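Local coordinates for phage-like element PBSX protein XkdH (Bacillus subtilis, PDB 3F3B), which is of unknown function but belongs to the phage-like element PBSX and probably serves as a structural component of its phage-like particle, at residues C11-E16 / P43-V48; C50-K55 / F72-P77. All coordinates share one frame; numbering follows the deposited sequence.

Contact 1 of 2, residues C11-E16 / P43-V48; sequences CDIYHE and PDEQDV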
loop_
_atom_site.group_PDB
_atom_site.type_symbol
_atom_site.label_atom_id
_atom_site.label_comp_id
_atom_site.label_asym_id
_atom_site.label_seq_id
_atom_site.Cartn_x
_atom_site.Cartn_y
_atom_site.Cartn_z
ATOM N N CYS A 11 -9.737 2.079 3.802
ATOM C CA CYS A 11 -8.953 1.864 2.596
ATOM C C CYS A 11 -9.180 0.471 2.018
ATOM O O CYS A 11 -9.696 -0.427 2.688
ATOM C CB CYS A 11 -7.464 2.034 2.904
ATOM S SG CYS A 11 -6.803 0.749 3.995
ATOM N N ASP A 12 -8.809 0.313 0.753
ATOM C CA ASP A 12 -8.900 -0.978 0.090
ATOM C C ASP A 12 -7.459 -1.437 -0.011
ATOM O O ASP A 12 -6.561 -0.626 -0.234
ATOM C CB ASP A 12 -9.497 -0.844 -1.306
ATOM C CG ASP A 12 -10.962 -0.490 -1.274
ATOM O OD1 ASP A 12 -11.629 -0.814 -0.262
ATOM O OD2 ASP A 12 -11.446 0.095 -2.267
ATOM N N ILE A 13 -7.237 -2.731 0.158
ATOM C CA ILE A 13 -5.897 -3.274 0.108
ATOM C C ILE A 13 -5.747 -4.281 -1.036
ATOM O O ILE A 13 -6.639 -5.088 -1.284
ATOM C CB ILE A 13 -5.559 -3.951 1.454
ATOM C CG1 ILE A 13 -5.813 -2.972 2.605
ATOM C CG2 ILE A 13 -4.108 -4.370 1.478
ATOM C CD1 ILE A 13 -5.686 -3.587 4.002
ATOM N N TYR A 14 -4.610 -4.215 -1.721
ATOM C CA TYR A 14 -4.292 -5.103 -2.838
ATOM C C TYR A 14 -2.952 -5.756 -2.552
ATOM O O TYR A 14 -1.967 -5.066 -2.268
ATOM C CB TYR A 14 -4.148 -4.321 -4.151
ATOM C CG TYR A 14 -5.367 -3.545 -4.587
ATOM C CD1 TYR A 14 -6.056 -3.892 -5.751
ATOM C CD2 TYR A 14 -5.817 -2.448 -3.853
ATOM C CE1 TYR A 14 -7.163 -3.158 -6.175
ATOM C CE2 TYR A 14 -6.921 -1.711 -4.261
ATOM C CZ TYR A 14 -7.593 -2.069 -5.422
ATOM O OH TYR A 14 -8.699 -1.346 -5.816
ATOM N N HIS A 15 -2.900 -7.077 -2.658
ATOM C CA HIS A 15 -1.665 -7.797 -2.415
ATOM C C HIS A 15 -0.914 -8.095 -3.706
ATOM O O HIS A 15 -1.524 -8.364 -4.741
ATOM C CB HIS A 15 -1.958 -9.111 -1.704
ATOM C CG HIS A 15 -2.696 -8.952 -0.417
ATOM N ND1 HIS A 15 -2.381 -7.976 0.505
ATOM C CD2 HIS A 15 -3.698 -9.676 0.128
ATOM C CE1 HIS A 15 -3.155 -8.110 1.564
ATOM N NE2 HIS A 15 -3.964 -9.134 1.362
ATOM N N GLU A 16 0.411 -8.037 -3.645
ATOM C CA GLU A 16 1.217 -8.361 -4.808
ATOM C C GLU A 16 0.948 -9.843 -5.063
ATOM O O GLU A 16 0.803 -10.621 -4.120
ATOM C CB GLU A 16 2.705 -8.137 -4.511
ATOM C CG GLU A 16 3.098 -6.672 -4.346
ATOM C CD GLU A 16 3.257 -5.944 -5.678
ATOM O OE1 GLU A 16 2.473 -6.226 -6.615
ATOM O OE2 GLU A 16 4.157 -5.078 -5.788
ATOM N N PRO A 43 -9.922 -5.155 -5.269
ATOM C CA PRO A 43 -9.344 -5.219 -3.928
ATOM C C PRO A 43 -9.441 -6.603 -3.301
ATOM O O PRO A 43 -10.453 -7.296 -3.458
ATOM C CB PRO A 43 -10.168 -4.192 -3.161
ATOM C CG PRO A 43 -10.538 -3.202 -4.223
ATOM C CD PRO A 43 -10.938 -4.092 -5.348
ATOM N N ASP A 44 -8.388 -7.003 -2.591
ATOM C CA ASP A 44 -8.394 -8.291 -1.912
ATOM C C ASP A 44 -9.189 -8.101 -0.619
ATOM O O ASP A 44 -9.946 -8.972 -0.199
ATOM C CB ASP A 44 -6.966 -8.747 -1.616
ATOM C CG ASP A 44 -6.224 -9.181 -2.870
ATOM O OD1 ASP A 44 -6.734 -10.078 -3.574
ATOM O OD2 ASP A 44 -5.136 -8.639 -3.160
ATOM N N GLU A 45 -9.011 -6.940 -0.001
ATOM C CA GLU A 45 -9.715 -6.593 1.227
ATOM C C GLU A 45 -10.414 -5.267 0.936
ATOM O O GLU A 45 -9.898 -4.436 0.196
ATOM C CB GLU A 45 -8.727 -6.460 2.389
ATOM C CG GLU A 45 -8.226 -7.797 2.930
ATOM C CD GLU A 45 -7.040 -7.645 3.872
ATOM O OE1 GLU A 45 -5.878 -7.762 3.415
ATOM O OE2 GLU A 45 -7.270 -7.396 5.073
ATOM N N GLN A 46 -11.588 -5.064 1.517
ATOM C CA GLN A 46 -12.341 -3.854 1.232
ATOM C C GLN A 46 -12.802 -3.078 2.458
ATOM O O GLN A 46 -13.136 -3.657 3.494
ATOM C CB GLN A 46 -13.553 -4.241 0.383
ATOM C CG GLN A 46 -13.836 -3.325 -0.781
ATOM C CD GLN A 46 -14.591 -4.021 -1.900
ATOM O OE1 GLN A 46 -14.959 -3.393 -2.888
ATOM N NE2 GLN A 46 -14.816 -5.326 -1.756
ATOM N N ASP A 47 -12.822 -1.757 2.322
ATOM C CA ASP A 47 -13.271 -0.874 3.389
ATOM C C ASP A 47 -12.691 -1.272 4.752
ATOM O O ASP A 47 -13.411 -1.398 5.743
ATOM C CB ASP A 47 -14.804 -0.883 3.414
ATOM C CG ASP A 47 -15.384 0.147 4.363
ATOM O OD1 ASP A 47 -14.891 1.297 4.362
ATOM O OD2 ASP A 47 -16.341 -0.183 5.103
ATOM N N VAL A 48 -11.376 -1.463 4.793
ATOM C CA VAL A 48 -10.696 -1.855 6.022
ATOM C C VAL A 48 -10.453 -0.641 6.918
ATOM O O VAL A 48 -10.011 0.409 6.442
ATOM C CB VAL A 48 -9.334 -2.521 5.712
ATOM C CG1 VAL A 48 -8.692 -3.019 6.997
ATOM C CG2 VAL A 48 -9.528 -3.664 4.740
HETATM O O HOH W 1 -3.556 -10.365 -4.773
#

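Contact 2 of 2, residues C50-K55 / F72-P77; sequences CYFTEK and FLVHFP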
loop_
_atom_site.group_PDB
_atom_site.type_symbol
_atom_site.label_atom_id
_atom_site.label_comp_id
_atom_site.label_asym_id
_atom_site.label_seq_id
_atom_site.Cartn_x
_atom_site.Cartn_y
_atom_site.Cartn_z
ATOM N N CYS A 50 -8.675 1.723 9.754
ATOM C CA CYS A 50 -7.317 2.038 10.169
ATOM C C CYS A 50 -7.252 3.489 10.644
ATOM O O CYS A 50 -8.219 4.244 10.518
ATOM C CB CYS A 50 -6.370 1.855 8.987
ATOM S SG CYS A 50 -6.815 2.896 7.576
ATOM N N TYR A 51 -6.110 3.872 11.200
ATOM C CA TYR A 51 -5.908 5.242 11.645
ATOM C C TYR A 51 -4.428 5.545 11.487
ATOM O O TYR A 51 -3.594 4.639 11.564
ATOM C CB TYR A 51 -6.393 5.426 13.091
ATOM C CG TYR A 51 -5.552 4.799 14.174
ATOM C CD1 TYR A 51 -4.436 5.460 14.685
ATOM C CD2 TYR A 51 -5.903 3.573 14.732
ATOM C CE1 TYR A 51 -3.696 4.923 15.730
ATOM C CE2 TYR A 51 -5.166 3.024 15.781
ATOM C CZ TYR A 51 -4.062 3.708 16.275
ATOM O OH TYR A 51 -3.331 3.181 17.318
ATOM N N PHE A 52 -4.092 6.808 11.252
ATOM C CA PHE A 52 -2.693 7.159 11.033
ATOM C C PHE A 52 -2.022 8.041 12.077
ATOM O O PHE A 52 -2.676 8.776 12.813
ATOM C CB PHE A 52 -2.524 7.870 9.683
ATOM C CG PHE A 52 -3.351 7.302 8.558
ATOM C CD1 PHE A 52 -3.489 5.931 8.382
ATOM C CD2 PHE A 52 -3.936 8.158 7.621
ATOM C CE1 PHE A 52 -4.197 5.419 7.279
ATOM C CE2 PHE A 52 -4.638 7.661 6.525
ATOM C CZ PHE A 52 -4.769 6.286 6.353
ATOM N N THR A 53 -0.694 7.950 12.119
ATOM C CA THR A 53 0.141 8.788 12.978
ATOM C C THR A 53 1.379 9.083 12.132
ATOM O O THR A 53 1.461 8.640 10.980
ATOM C CB THR A 53 0.558 8.099 14.284
ATOM O OG1 THR A 53 1.468 7.028 14.002
ATOM C CG2 THR A 53 -0.674 7.573 15.012
ATOM N N GLU A 54 2.328 9.829 12.695
ATOM C CA GLU A 54 3.552 10.210 11.980
ATOM C C GLU A 54 3.236 10.644 10.549
ATOM O O GLU A 54 3.967 10.314 9.621
ATOM C CB GLU A 54 4.552 9.052 11.930
ATOM C CG GLU A 54 4.589 8.178 13.162
ATOM C CD GLU A 54 5.805 7.269 13.200
ATOM O OE1 GLU A 54 6.284 6.807 12.133
ATOM O OE2 GLU A 54 6.281 7.003 14.319
ATOM N N LYS A 55 2.150 11.386 10.364
ATOM C CA LYS A 55 1.782 11.825 9.027
ATOM C C LYS A 55 2.765 12.859 8.490
ATOM O O LYS A 55 3.242 13.733 9.219
ATOM C CB LYS A 55 0.365 12.385 9.028
ATOM C CG LYS A 55 -0.658 11.409 9.582
ATOM C CD LYS A 55 -2.078 11.836 9.258
ATOM C CE LYS A 55 -2.390 13.217 9.794
ATOM N NZ LYS A 55 -3.801 13.599 9.504
ATOM N N PHE A 72 2.697 7.869 6.104
ATOM C CA PHE A 72 2.156 7.817 7.445
ATOM C C PHE A 72 2.254 6.411 7.971
ATOM O O PHE A 72 2.340 5.448 7.210
ATOM C CB PHE A 72 0.689 8.269 7.494
ATOM C CG PHE A 72 -0.107 7.929 6.266
ATOM C CD1 PHE A 72 -0.271 8.868 5.246
ATOM C CD2 PHE A 72 -0.712 6.686 6.132
ATOM C CE1 PHE A 72 -1.026 8.570 4.114
ATOM C CE2 PHE A 72 -1.470 6.378 5.000
ATOM C CZ PHE A 72 -1.626 7.323 3.992
ATOM N N LEU A 73 2.269 6.300 9.286
ATOM C CA LEU A 73 2.327 5.009 9.919
ATOM C C LEU A 73 0.876 4.567 10.039
ATOM O O LEU A 73 0.083 5.200 10.749
ATOM C CB LEU A 73 2.967 5.137 11.299
ATOM C CG LEU A 73 3.035 3.861 12.125
ATOM C CD1 LEU A 73 3.869 2.836 11.394
ATOM C CD2 LEU A 73 3.632 4.170 13.493
ATOM N N VAL A 74 0.518 3.498 9.332
ATOM C CA VAL A 74 -0.846 2.995 9.379
ATOM C C VAL A 74 -1.031 1.978 10.493
ATOM O O VAL A 74 -0.176 1.125 10.697
ATOM C CB VAL A 74 -1.251 2.308 8.065
ATOM C CG1 VAL A 74 -2.741 2.024 8.095
ATOM C CG2 VAL A 74 -0.893 3.185 6.868
ATOM N N HIS A 75 -2.149 2.074 11.208
ATOM C CA HIS A 75 -2.475 1.144 12.285
ATOM C C HIS A 75 -3.699 0.362 11.820
ATOM O O HIS A 75 -4.736 0.955 11.525
ATOM C CB HIS A 75 -2.802 1.904 13.566
ATOM C CG HIS A 75 -1.707 2.813 14.022
ATOM N ND1 HIS A 75 -1.238 3.854 13.252
ATOM C CD2 HIS A 75 -0.991 2.843 15.172
ATOM C CE1 HIS A 75 -0.282 4.489 13.908
ATOM N NE2 HIS A 75 -0.113 3.894 15.075
ATOM N N PHE A 76 -3.560 -0.961 11.752
ATOM C CA PHE A 76 -4.614 -1.860 11.289
ATOM C C PHE A 76 -5.027 -2.842 12.367
ATOM O O PHE A 76 -4.250 -3.151 13.274
ATOM C CB PHE A 76 -4.120 -2.719 10.132
ATOM C CG PHE A 76 -3.900 -1.986 8.847
ATOM C CD1 PHE A 76 -4.973 -1.605 8.058
ATOM C CD2 PHE A 76 -2.606 -1.788 8.363
ATOM C CE1 PHE A 76 -4.766 -1.055 6.810
ATOM C CE2 PHE A 76 -2.390 -1.237 7.109
ATOM C CZ PHE A 76 -3.472 -0.872 6.332
ATOM N N PRO A 77 -6.253 -3.380 12.258
ATOM C CA PRO A 77 -6.732 -4.351 13.242
ATOM C C PRO A 77 -5.863 -5.580 13.033
ATOM O O PRO A 77 -5.421 -5.839 11.917
ATOM C CB PRO A 77 -8.173 -4.612 12.812
ATOM C CG PRO A 77 -8.551 -3.389 12.033
ATOM C CD PRO A 77 -7.294 -3.092 11.258
#

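Contact 1 of 2, residues C11-E16 / P43-V48
Pro-43 lies over one face of the Tyr-14 ring. Its CA makes a CH-pi contact, 3.9 Å from the ring centroid and 17° off the ring normal. The proline ring runs alongside the tyrosine toward its hydroxyl end, and Pro-43 CG is 3.4 Å from Tyr-14 CZ. Lys-87 adds a cation-pi contact to the same tyrosine. The His-15 ring has Glu-45 at its edge, close to the ring plane, with OE1 3.1 Å from NE2. Both groups are also held from outside: His-15 ND1 bonds to Asp-86 OD1, and Glu-45 OE2 accepts from the backbone N of Asp-81. The Asp-44 carboxylate is turned only 13° from the plane of the His-15 ring. Its OD2 takes the backbone N-H of His-15 at 2.8 Å, nearly along the C-O axis and almost straight at 172°. A water bridges this same OD2 to His-15 O.

The pairing is antiparallel, between strand 9-19 and the short strand 45-46 and, past the corner at Asp-47, the start of strand 48-61. It carries a classic beta bulge. Asp-44 and Glu-45 both face Ile-13, whose carbonyl O accepts the N-H of each. Ile-13 N returns a bond to Glu-45 O. Further along, Cys-11 and Val-48 form a hydrogen-bonded pair, with Val-48 N 2.9 Å from Cys-11 O. Between these pairs the register shifts by one, and the Asp-12 carboxylate bonds across to the other segment. Its CG stands beside its own backbone N, and OD1 receives the N-H of Asp-47 at 3.0 Å, where the chain turns a corner. On the face bearing Cys-11, Ile-13 and Val-48, Ile-13 CD1 packs 3.9 Å from Val-48 CG2, their side chains crossing at about a right angle. Phe-76 from strand 66-77 covers this face.

Contact 2 of 2, residues C50-K55 / F72-P77
The beta hairpin of strands 48-61 and 66-77 holds this contact, in the antiparallel sheet. Over residues 50-53 and 72-77 the strand directions make an angle of 152°, so they run antiparallel with a twist. Tyr-51 with His-75 and Thr-53 with Leu-73 are hydrogen-bonded pairs. Phe-52 with Val-74, between them, is a non-hydrogen-bonded pair.

Each face of the hairpin carries an aromatic stack. On one, the Tyr-51 and His-75 rings form an offset stack, centroids 4.1 Å apart and planes at 17°. Tyr-51 CG sits between its backbone N and carbonyl carbon (chi1 72°), which swings the ring across to the partner strand. His-75 CB also lies over the tyrosine face, 3.5 Å from the ring centroid. Tyr-51 O accepts the backbone N-H of His-75 at 3.0 Å and a weak bond from His-75 ND1. Thr-53 OG1 meets the imidazole edge in its plane, 3.1 Å from CE1. Thr-53 and Leu-73 lie side by side, and Glu-54 reaches over Leu-73 CD2.

On the other face the Phe-52 and Phe-72 rings stack face to face, centroids 4.0 Å apart, with Phe-72 CE2 over the centre of the Phe-52 ring. Val-74 CG1 touches the Phe-52 edge and also packs 3.7 Å from Cys-50 CB.

Trp-90 meets the Phe-52 ring edge-to-face, and Tyr-95 adds its ring beside Phe-72. Strand 66-77 pairs along its other edge with strand 107-114, where Phe-72, Val-74 and Phe-76 make backbone hydrogen bonds with Ala-112, Val-110 and Trp-108. Strand 48-61 pairs with strand 9-19 through a backbone hydrogen bond between Cys-50 and His-9.

From the N terminus, strand 9-19 comes first. Contact 1 closes the long loop that leaves it, passes through strand 36-38 and returns at residues 43-48. Within that segment the chain turns at Asp-47 and runs directly into strand 48-61. Contact 2 closes the next loop, the hairpin that returns along strand 66-77. The two closures are in series and neither nest nor cross. Their centres are about 15 Å apart, but they touch through Phe-76: its CE1 is 3.9 Å from Ile-13 CD1 and also packs on Cys-11 SG. Strand 9-19 is thus tied to the hairpin both by sheet pairing and by side-chain packing.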